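Local coordinates for protein VP1 (Polyomavirus HPyV6, PDB 4PCG) that forms the pentameric building blocks of the viral capsid as the major coat protein and probably takes part in attachment to host cells, at residues Y21-I26 with G226-T231; S57-T62 with V257-G262; G220-F225 with R270-K275. One frame throughout, in Å; residues are numbered along the deposited sequence.

Contact 1. Residues Y21-I26 with G226-T231; sequences YKVEAI and GAIYLT
On the outer side of the strand whose Val23 and Ala25 meet Ile228 and Leu230, one carboxylate oxygen of Glu24 is gripped twice. Lys22 NZ reaches Glu24 OE2 at 2.9 Å, and Arg266 NE forms a second salt bridge to that same oxygen. The lysine arrives from above the carboxylate plane, 44° out of it. Two cations on a single oxygen would be expected to stabilise the negative charge of Glu24.

The inward face of residues 21-26 is wholly different. Val23 turns its fork of methyls onto one methyl of Ile228: Val23 CG2 is 4.2 Å from Ile228 CG2, with Val23 CG1 at 4.3 Å from the same carbon. Ile228 offers this short branch because its CG1 lies anti to the backbone N (chi1 -170°), which carries CD1 off toward Cys223. One step along both strands, Leu230 CD1 stands 4.1 Å from Ala25 CB. The leucine spans the gap with its longer chain, and the alanine supplies just a methyl.

The two segments run in the same direction and face each other from opposite sheets of the VP1 jelly roll, with CA atoms of Val23 and Ile228 8.5 Å apart. Segment 21-26 bonds through its backbone to strand 256-274, and segment 226-231 to strand 62-67. Phe269 touches both Val23 and Ile228, while Phe265 lies against Leu230.

The chemistry therefore divides by face: aliphatic methyls join the sheets inside the sandwich, and the ion pairs are kept to the outward side of strand 9-27.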
loop_
_atom_site.group_PDB
_atom_site.type_symbol
_atom_site.label_atom_id
_atom_site.label_comp_id
_atom_site.label_asym_id
_atom_site.label_seq_id
_atom_site.Cartn_x
_atom_site.Cartn_y
_atom_site.Cartn_z
ATOM N N TYR B 21 -29.428 22.833 -0.680
ATOM C CA TYR B 21 -29.308 22.710 -2.116
ATOM C C TYR B 21 -28.238 21.675 -2.411
ATOM O O TYR B 21 -27.405 21.369 -1.555
ATOM C CB TYR B 21 -28.900 24.058 -2.730
ATOM C CG TYR B 21 -29.037 24.146 -4.251
ATOM C CD1 TYR B 21 -30.292 24.048 -4.862
ATOM C CD2 TYR B 21 -27.940 24.348 -5.066
ATOM C CE1 TYR B 21 -30.435 24.122 -6.248
ATOM C CE2 TYR B 21 -28.079 24.429 -6.465
ATOM C CZ TYR B 21 -29.329 24.320 -7.036
ATOM O OH TYR B 21 -29.495 24.402 -8.402
ATOM N N LYS B 22 -28.266 21.138 -3.619
ATOM C CA LYS B 22 -27.169 20.347 -4.105
ATOM C C LYS B 22 -26.895 20.635 -5.575
ATOM O O LYS B 22 -27.794 20.990 -6.330
ATOM C CB LYS B 22 -27.369 18.850 -3.845
ATOM C CG LYS B 22 -28.486 18.204 -4.606
ATOM C CD LYS B 22 -28.498 16.696 -4.359
ATOM C CE LYS B 22 -29.836 16.105 -4.781
ATOM N NZ LYS B 22 -29.901 16.115 -6.262
ATOM N N VAL B 23 -25.635 20.496 -5.942
ATOM C CA VAL B 23 -25.182 20.602 -7.320
ATOM C C VAL B 23 -24.598 19.247 -7.701
ATOM O O VAL B 23 -23.761 18.717 -6.987
ATOM C CB VAL B 23 -24.088 21.661 -7.444
ATOM C CG1 VAL B 23 -23.296 21.528 -8.757
ATOM C CG2 VAL B 23 -24.722 23.039 -7.335
ATOM N N GLU B 24 -25.016 18.745 -8.849
ATOM C CA GLU B 24 -24.392 17.588 -9.468
ATOM C C GLU B 24 -23.764 17.970 -10.790
ATOM O O GLU B 24 -24.377 18.705 -11.585
ATOM C CB GLU B 24 -25.423 16.489 -9.677
ATOM C CG GLU B 24 -25.806 15.860 -8.361
ATOM C CD GLU B 24 -26.919 14.847 -8.458
ATOM O OE1 GLU B 24 -27.033 14.194 -9.520
ATOM O OE2 GLU B 24 -27.645 14.675 -7.449
ATOM N N ALA B 25 -22.574 17.436 -11.059
ATOM C CA ALA B 25 -21.906 17.688 -12.318
ATOM C C ALA B 25 -20.961 16.554 -12.642
ATOM O O ALA B 25 -20.482 15.869 -11.741
ATOM C CB ALA B 25 -21.123 18.985 -12.241
ATOM N N ILE B 26 -20.694 16.348 -13.924
ATOM C CA ILE B 26 -19.595 15.471 -14.324
ATOM C C ILE B 26 -18.650 16.319 -15.141
ATOM O O ILE B 26 -19.041 16.832 -16.188
ATOM C CB ILE B 26 -20.056 14.249 -15.130
ATOM C CG1 ILE B 26 -20.886 13.321 -14.239
ATOM C CG2 ILE B 26 -18.841 13.478 -15.663
ATOM C CD1 ILE B 26 -21.496 12.151 -14.953
ATOM N N GLY B 226 -21.519 33.734 -5.643
ATOM C CA GLY B 226 -22.819 33.256 -6.169
ATOM C C GLY B 226 -22.751 31.969 -6.976
ATOM O O GLY B 226 -23.740 31.561 -7.591
ATOM N N ALA B 227 -21.591 31.322 -6.970
ATOM C CA ALA B 227 -21.374 30.097 -7.716
ATOM C C ALA B 227 -20.470 29.150 -6.948
ATOM O O ALA B 227 -19.740 29.570 -6.058
ATOM C CB ALA B 227 -20.760 30.437 -9.080
ATOM N N ILE B 228 -20.478 27.875 -7.343
ATOM C CA ILE B 228 -19.502 26.913 -6.889
ATOM C C ILE B 228 -18.533 26.669 -8.040
ATOM O O ILE B 228 -18.948 26.531 -9.185
ATOM C CB ILE B 228 -20.140 25.621 -6.336
ATOM C CG1 ILE B 228 -19.115 24.716 -5.650
ATOM C CG2 ILE B 228 -20.936 24.857 -7.379
ATOM C CD1 ILE B 228 -18.643 25.253 -4.321
ATOM N N TYR B 229 -17.250 26.613 -7.711
ATOM C CA TYR B 229 -16.179 26.419 -8.693
ATOM C C TYR B 229 -15.653 25.022 -8.492
ATOM O O TYR B 229 -15.134 24.701 -7.407
ATOM C CB TYR B 229 -15.059 27.428 -8.434
ATOM C CG TYR B 229 -15.452 28.826 -8.806
ATOM C CD1 TYR B 229 -16.325 29.560 -8.004
ATOM C CD2 TYR B 229 -14.985 29.417 -9.984
ATOM C CE1 TYR B 229 -16.724 30.832 -8.361
ATOM C CE2 TYR B 229 -15.371 30.694 -10.337
ATOM C CZ TYR B 229 -16.224 31.394 -9.514
ATOM O OH TYR B 229 -16.621 32.654 -9.844
ATOM N N LEU B 230 -15.749 24.205 -9.537
ATOM C CA LEU B 230 -15.265 22.852 -9.506
ATOM C C LEU B 230 -14.118 22.740 -10.470
ATOM O O LEU B 230 -14.216 23.245 -11.570
ATOM C CB LEU B 230 -16.373 21.887 -9.910
ATOM C CG LEU B 230 -17.668 21.972 -9.090
ATOM C CD1 LEU B 230 -18.698 20.994 -9.654
ATOM C CD2 LEU B 230 -17.383 21.634 -7.639
ATOM N N THR B 231 -13.038 22.096 -10.043
ATOM C CA THR B 231 -11.863 21.905 -10.911
ATOM C C THR B 231 -11.345 20.485 -10.756
ATOM O O THR B 231 -11.280 19.955 -9.642
ATOM C CB THR B 231 -10.763 22.934 -10.560
ATOM O OG1 THR B 231 -11.333 24.248 -10.447
ATOM C CG2 THR B 231 -9.741 23.000 -11.634
#

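Contact 2. Residues S57-T62 with V257-G262; sequences SSLCYT and VQAAFG
Ser57 and Val257 meet through both polar and apolar atoms. The polar link is a single water, which donates to Ser57 O at 2.9 Å and accepts from Val257 N at 2.8 Å, so it satisfies one backbone group on each side where the chains stand too far apart to bond directly. Val257 CG2 also lies 3.7 Å from Ser57 O; this methyl is placed anti to the carbonyl carbon of its own residue, beside the backbone N. The same carbonyl oxygen thus has the water and a methyl close by.

Purely apolar contact comes from Leu59 and Ala259. Leu59 CD1 is 4.1 Å and Leu59 CD2 4.2 Å from Ala259 CB, so both branches of the leucine, not one, bear on the alanine methyl. A chi1 of -171° swings the leucine's CG away from its backbone N and toward Ala259.

A third interaction stays within 257-262. The side chain of Gln258 folds back so that NE2 donates to Ala259 O at 2.9 Å, nearly straight at 170°, in the carbonyl plane and on a lone pair. Gln258 OE1 accepts from Arg43, which helps to fix the amide's rotation.

Within the VP1 jelly roll, the loop before strand 62-67, close to the sodium ion bound by Thr48, Thr50, Thr52 and Asp54, packs here on strand 256-274. Leu98 of another subunit packs on Val257. Strand 227-239 pairs with both strands, and its Met235 touches both Leu59 and Val257, so one side chain packs on both segments.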
loop_
_atom_site.group_PDB
_atom_site.type_symbol
_atom_site.label_atom_id
_atom_site.label_comp_id
_atom_site.label_asym_id
_atom_site.label_seq_id
_atom_site.Cartn_x
_atom_site.Cartn_y
_atom_site.Cartn_z
ATOM N N SER B 57 -2.417 17.155 -26.882
ATOM C CA SER B 57 -1.848 15.924 -26.313
ATOM C C SER B 57 -1.588 16.023 -24.811
ATOM O O SER B 57 -1.400 15.012 -24.162
ATOM C CB SER B 57 -0.570 15.510 -27.045
ATOM O OG SER B 57 0.420 16.509 -26.949
ATOM N N SER B 58 -1.585 17.238 -24.271
ATOM C CA SER B 58 -1.342 17.446 -22.841
ATOM C C SER B 58 -2.687 17.702 -22.146
ATOM O O SER B 58 -3.488 18.555 -22.574
ATOM C CB SER B 58 -0.366 18.600 -22.631
ATOM O OG SER B 58 0.978 18.154 -22.851
ATOM N N LEU B 59 -2.939 16.940 -21.094
ATOM C CA LEU B 59 -4.160 17.067 -20.329
ATOM C C LEU B 59 -4.170 18.426 -19.589
ATOM O O LEU B 59 -3.151 18.851 -19.008
ATOM C CB LEU B 59 -4.296 15.927 -19.331
ATOM C CG LEU B 59 -5.663 15.821 -18.604
ATOM C CD1 LEU B 59 -6.823 15.611 -19.552
ATOM C CD2 LEU B 59 -5.663 14.690 -17.584
ATOM N N CYS B 60 -5.304 19.126 -19.666
ATOM C CA CYS B 60 -5.474 20.382 -18.946
ATOM C C CYS B 60 -6.500 20.200 -17.842
ATOM O O CYS B 60 -7.303 19.270 -17.866
ATOM C CB CYS B 60 -5.917 21.494 -19.897
ATOM S SG CYS B 60 -4.655 21.897 -21.147
ATOM N N TYR B 61 -6.492 21.088 -16.883
ATOM C CA TYR B 61 -7.567 21.070 -15.883
ATOM C C TYR B 61 -8.911 21.276 -16.576
ATOM O O TYR B 61 -9.026 22.020 -17.581
ATOM C CB TYR B 61 -7.372 22.177 -14.854
ATOM C CG TYR B 61 -6.257 21.983 -13.867
ATOM C CD1 TYR B 61 -6.438 21.186 -12.736
ATOM C CD2 TYR B 61 -5.053 22.615 -14.024
ATOM C CE1 TYR B 61 -5.444 21.030 -11.810
ATOM C CE2 TYR B 61 -4.040 22.474 -13.097
ATOM C CZ TYR B 61 -4.239 21.658 -11.990
ATOM O OH TYR B 61 -3.219 21.540 -11.080
ATOM N N THR B 62 -9.925 20.623 -16.036
ATOM C CA THR B 62 -11.303 20.918 -16.399
ATOM C C THR B 62 -11.924 21.784 -15.332
ATOM O O THR B 62 -11.689 21.558 -14.165
ATOM C CB THR B 62 -12.126 19.642 -16.525
ATOM O OG1 THR B 62 -11.519 18.799 -17.508
ATOM C CG2 THR B 62 -13.605 19.961 -16.927
ATOM N N VAL B 257 -2.008 10.012 -23.956
ATOM C CA VAL B 257 -2.414 10.091 -22.572
ATOM C C VAL B 257 -3.867 9.620 -22.424
ATOM O O VAL B 257 -4.710 10.006 -23.213
ATOM C CB VAL B 257 -2.314 11.524 -22.035
ATOM C CG1 VAL B 257 -2.897 11.614 -20.635
ATOM C CG2 VAL B 257 -0.869 11.999 -22.060
ATOM N N GLN B 258 -4.124 8.780 -21.415
ATOM C CA GLN B 258 -5.453 8.300 -21.051
ATOM C C GLN B 258 -5.936 9.038 -19.795
ATOM O O GLN B 258 -5.271 8.996 -18.753
ATOM C CB GLN B 258 -5.400 6.794 -20.738
ATOM C CG GLN B 258 -6.703 6.219 -20.215
ATOM C CD GLN B 258 -7.700 6.008 -21.320
ATOM O OE1 GLN B 258 -7.489 5.159 -22.171
ATOM N NE2 GLN B 258 -8.782 6.761 -21.320
ATOM N N ALA B 259 -7.091 9.687 -19.909
ATOM C CA ALA B 259 -7.767 10.301 -18.779
ATOM C C ALA B 259 -8.983 9.452 -18.388
ATOM O O ALA B 259 -9.433 8.594 -19.143
ATOM C CB ALA B 259 -8.199 11.733 -19.146
ATOM N N ALA B 260 -9.519 9.705 -17.202
ATOM C CA ALA B 260 -10.799 9.135 -16.826
ATOM C C ALA B 260 -11.901 9.664 -17.748
ATOM O O ALA B 260 -11.760 10.713 -18.420
ATOM C CB ALA B 260 -11.105 9.448 -15.350
ATOM N N PHE B 261 -13.012 8.949 -17.819
ATOM C CA PHE B 261 -14.123 9.401 -18.674
ATOM C C PHE B 261 -14.864 10.605 -18.099
ATOM O O PHE B 261 -15.550 11.326 -18.808
ATOM C CB PHE B 261 -15.122 8.283 -18.935
ATOM C CG PHE B 261 -14.532 7.062 -19.580
ATOM C CD1 PHE B 261 -13.618 7.171 -20.625
ATOM C CD2 PHE B 261 -14.926 5.813 -19.188
ATOM C CE1 PHE B 261 -13.099 6.043 -21.236
ATOM C CE2 PHE B 261 -14.420 4.666 -19.788
ATOM C CZ PHE B 261 -13.495 4.774 -20.819
ATOM N N GLY B 262 -14.702 10.825 -16.804
ATOM C CA GLY B 262 -15.354 11.940 -16.146
ATOM C C GLY B 262 -15.093 11.889 -14.663
ATOM O O GLY B 262 -14.746 10.816 -14.108
HETATM O O HOH W 1 -1.887 12.457 -25.370
#

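Contact 3. Residues G220-F225 with R270-K275; sequences GILCLF and RQRRVK
An arginine is used here as an apolar surface: Leu222 rests on the aliphatic root of Arg272, while the charged end is held by other strands. Leu222 CD2 lies 4.0 Å from Arg272 CG and 4.1 Å from Arg272 CB, and the two side chains cross obliquely. The arginine first extends (chi1 177°) and then bends at both chi2 (73°) and chi3 (75°), which takes its guanidinium group away from the leucine to polar partners. There NH1 donates to Met10 O, and NH2 forms a salt bridge with Glu84 OE2. The other methyl of the leucine, CD1, packs on Val274 at 4.2 Å from CG1. The fork of Leu222 thus bridges Arg272 and Val274, two residues apart on the same face of the strand, the face turned away from the opposing sheet.

The arrangement belongs to the jelly-roll sheet in which strand 79-93 lies between strands 211-222 and 256-274, antiparallel to each. The two segments are consequently second neighbours: Ile221 and Cys223 bond through the backbone to one side of strand 79-93, Arg270 and Arg272 to the other, and the side chains of Leu222, Arg272 and Val274 pass over the strand between on this outer face. Glu84 of that middle strand ties both segments together, since OE2 also accepts from Gly220 N and OE1 pairs with Arg270 NE. Such a cluster probably favours the charged form of the glutamate.

Cys223 is the centre of an inverse gamma turn, with a weak bond from Leu224 N to Leu222 O at 2.9 Å. Leu222 O is also met by Asn186 ND2, a partner from a loop.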
loop_
_atom_site.group_PDB
_atom_site.type_symbol
_atom_site.label_atom_id
_atom_site.label_comp_id
_atom_site.label_asym_id
_atom_site.label_seq_id
_atom_site.Cartn_x
_atom_site.Cartn_y
_atom_site.Cartn_z
ATOM N N GLY B 220 -17.592 25.695 5.950
ATOM C CA GLY B 220 -17.327 25.131 4.642
ATOM C C GLY B 220 -16.973 26.206 3.628
ATOM O O GLY B 220 -16.449 27.259 3.989
ATOM N N ILE B 221 -17.234 25.918 2.361
ATOM C CA ILE B 221 -16.939 26.857 1.274
ATOM C C ILE B 221 -18.071 27.870 1.154
ATOM O O ILE B 221 -19.222 27.507 0.885
ATOM C CB ILE B 221 -16.775 26.126 -0.054
ATOM C CG1 ILE B 221 -15.689 25.055 0.041
ATOM C CG2 ILE B 221 -16.462 27.108 -1.167
ATOM C CD1 ILE B 221 -14.346 25.548 0.524
ATOM N N LEU B 222 -17.734 29.143 1.326
ATOM C CA LEU B 222 -18.729 30.202 1.317
ATOM C C LEU B 222 -18.814 30.760 -0.113
ATOM O O LEU B 222 -17.839 31.343 -0.606
ATOM C CB LEU B 222 -18.361 31.302 2.289
ATOM C CG LEU B 222 -18.251 30.871 3.749
ATOM C CD1 LEU B 222 -17.939 32.064 4.599
ATOM C CD2 LEU B 222 -19.507 30.160 4.256
ATOM N N CYS B 223 -19.972 30.604 -0.750
ATOM C CA CYS B 223 -20.100 30.932 -2.176
ATOM C C CYS B 223 -20.429 32.395 -2.367
ATOM O O CYS B 223 -21.500 32.771 -2.822
ATOM C CB CYS B 223 -21.062 29.963 -2.867
ATOM S SG CYS B 223 -20.386 28.285 -2.821
ATOM N N LEU B 224 -19.463 33.243 -2.011
ATOM C CA LEU B 224 -19.672 34.676 -1.956
ATOM C C LEU B 224 -19.872 35.320 -3.333
ATOM O O LEU B 224 -20.452 36.382 -3.423
ATOM C CB LEU B 224 -18.499 35.343 -1.220
ATOM C CG LEU B 224 -18.324 34.852 0.234
ATOM C CD1 LEU B 224 -17.035 35.368 0.849
ATOM C CD2 LEU B 224 -19.514 35.215 1.063
ATOM N N PHE B 225 -19.383 34.667 -4.373
ATOM C CA PHE B 225 -19.526 35.159 -5.739
ATOM C C PHE B 225 -20.752 34.547 -6.381
ATOM O O PHE B 225 -21.007 34.781 -7.555
ATOM C CB PHE B 225 -18.293 34.784 -6.587
ATOM C CG PHE B 225 -17.052 35.597 -6.307
ATOM C CD1 PHE B 225 -17.046 36.709 -5.480
ATOM C CD2 PHE B 225 -15.844 35.203 -6.908
ATOM C CE1 PHE B 225 -15.877 37.424 -5.253
ATOM C CE2 PHE B 225 -14.687 35.924 -6.698
ATOM C CZ PHE B 225 -14.702 37.027 -5.879
ATOM N N ARG B 270 -25.802 24.300 2.565
ATOM C CA ARG B 270 -26.704 24.887 3.504
ATOM C C ARG B 270 -26.532 26.407 3.406
ATOM O O ARG B 270 -25.709 26.891 2.612
ATOM C CB ARG B 270 -26.381 24.391 4.916
ATOM C CG ARG B 270 -24.995 24.798 5.409
ATOM C CD ARG B 270 -24.635 23.998 6.655
ATOM N NE ARG B 270 -23.278 24.298 7.087
ATOM C CZ ARG B 270 -22.480 23.457 7.735
ATOM N NH1 ARG B 270 -22.899 22.242 8.079
ATOM N NH2 ARG B 270 -21.244 23.842 8.050
ATOM N N GLN B 271 -27.274 27.160 4.207
ATOM C CA GLN B 271 -27.112 28.613 4.197
ATOM C C GLN B 271 -26.373 29.072 5.441
ATOM O O GLN B 271 -26.593 28.545 6.526
ATOM C CB GLN B 271 -28.452 29.317 4.080
ATOM C CG GLN B 271 -29.142 28.990 2.775
ATOM C CD GLN B 271 -30.469 29.672 2.607
ATOM O OE1 GLN B 271 -31.023 30.268 3.547
ATOM N NE2 GLN B 271 -31.017 29.573 1.400
ATOM N N ARG B 272 -25.503 30.053 5.248
ATOM C CA ARG B 272 -24.701 30.640 6.314
ATOM C C ARG B 272 -24.912 32.155 6.337
ATOM O O ARG B 272 -24.853 32.816 5.288
ATOM C CB ARG B 272 -23.229 30.326 6.072
ATOM C CG ARG B 272 -22.257 30.948 7.073
ATOM C CD ARG B 272 -22.303 30.273 8.442
ATOM N NE ARG B 272 -21.636 28.971 8.414
ATOM C CZ ARG B 272 -21.109 28.341 9.464
ATOM N NH1 ARG B 272 -21.106 28.886 10.679
ATOM N NH2 ARG B 272 -20.542 27.163 9.284
ATOM N N ARG B 273 -25.163 32.698 7.532
ATOM C CA ARG B 273 -25.188 34.130 7.723
ATOM C C ARG B 273 -23.770 34.679 7.914
ATOM O O ARG B 273 -22.991 34.144 8.691
ATOM C CB ARG B 273 -26.083 34.465 8.934
ATOM C CG ARG B 273 -26.333 35.954 9.172
ATOM C CD ARG B 273 -27.564 36.200 10.047
ATOM N NE ARG B 273 -28.048 34.965 10.683
ATOM C CZ ARG B 273 -29.194 34.330 10.396
ATOM N NH1 ARG B 273 -30.042 34.814 9.484
ATOM N NH2 ARG B 273 -29.511 33.199 11.045
ATOM N N VAL B 274 -23.444 35.742 7.182
ATOM C CA VAL B 274 -22.162 36.422 7.297
ATOM C C VAL B 274 -22.449 37.906 7.532
ATOM O O VAL B 274 -23.559 38.360 7.265
ATOM C CB VAL B 274 -21.259 36.212 6.060
ATOM C CG1 VAL B 274 -20.926 34.730 5.887
ATOM C CG2 VAL B 274 -21.898 36.747 4.789
ATOM N N LYS B 275 -21.469 38.641 8.059
ATOM C CA LYS B 275 -21.618 40.086 8.307
ATOM C C LYS B 275 -20.759 40.837 7.310
ATOM O O LYS B 275 -19.646 40.403 7.003
ATOM C CB LYS B 275 -21.199 40.441 9.737
#

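Overall arrangement
All three contacts are buried, but contact 2 lies nearest the centre of the chain, at about 9 Å, and contact 3 farthest, at about 23 Å. Contacts 2 and 3 both use strand 256-274, with centres about 32 Å apart; contact 1 touches each of them. Ile228 CD1 meets Cys223 SG at 3.8 Å, and Thr231 CG2 meets Thr62 O at 3.5 Å. Contact 1 joins opposing sheets through methyls alone, contact 2 ties a loop to a strand with water as well as methyls, and contact 3 lies across the outer face of one sheet, where a leucine packs on an arginine stem. Another subunit approaches contacts 1 and 2 but not contact 3.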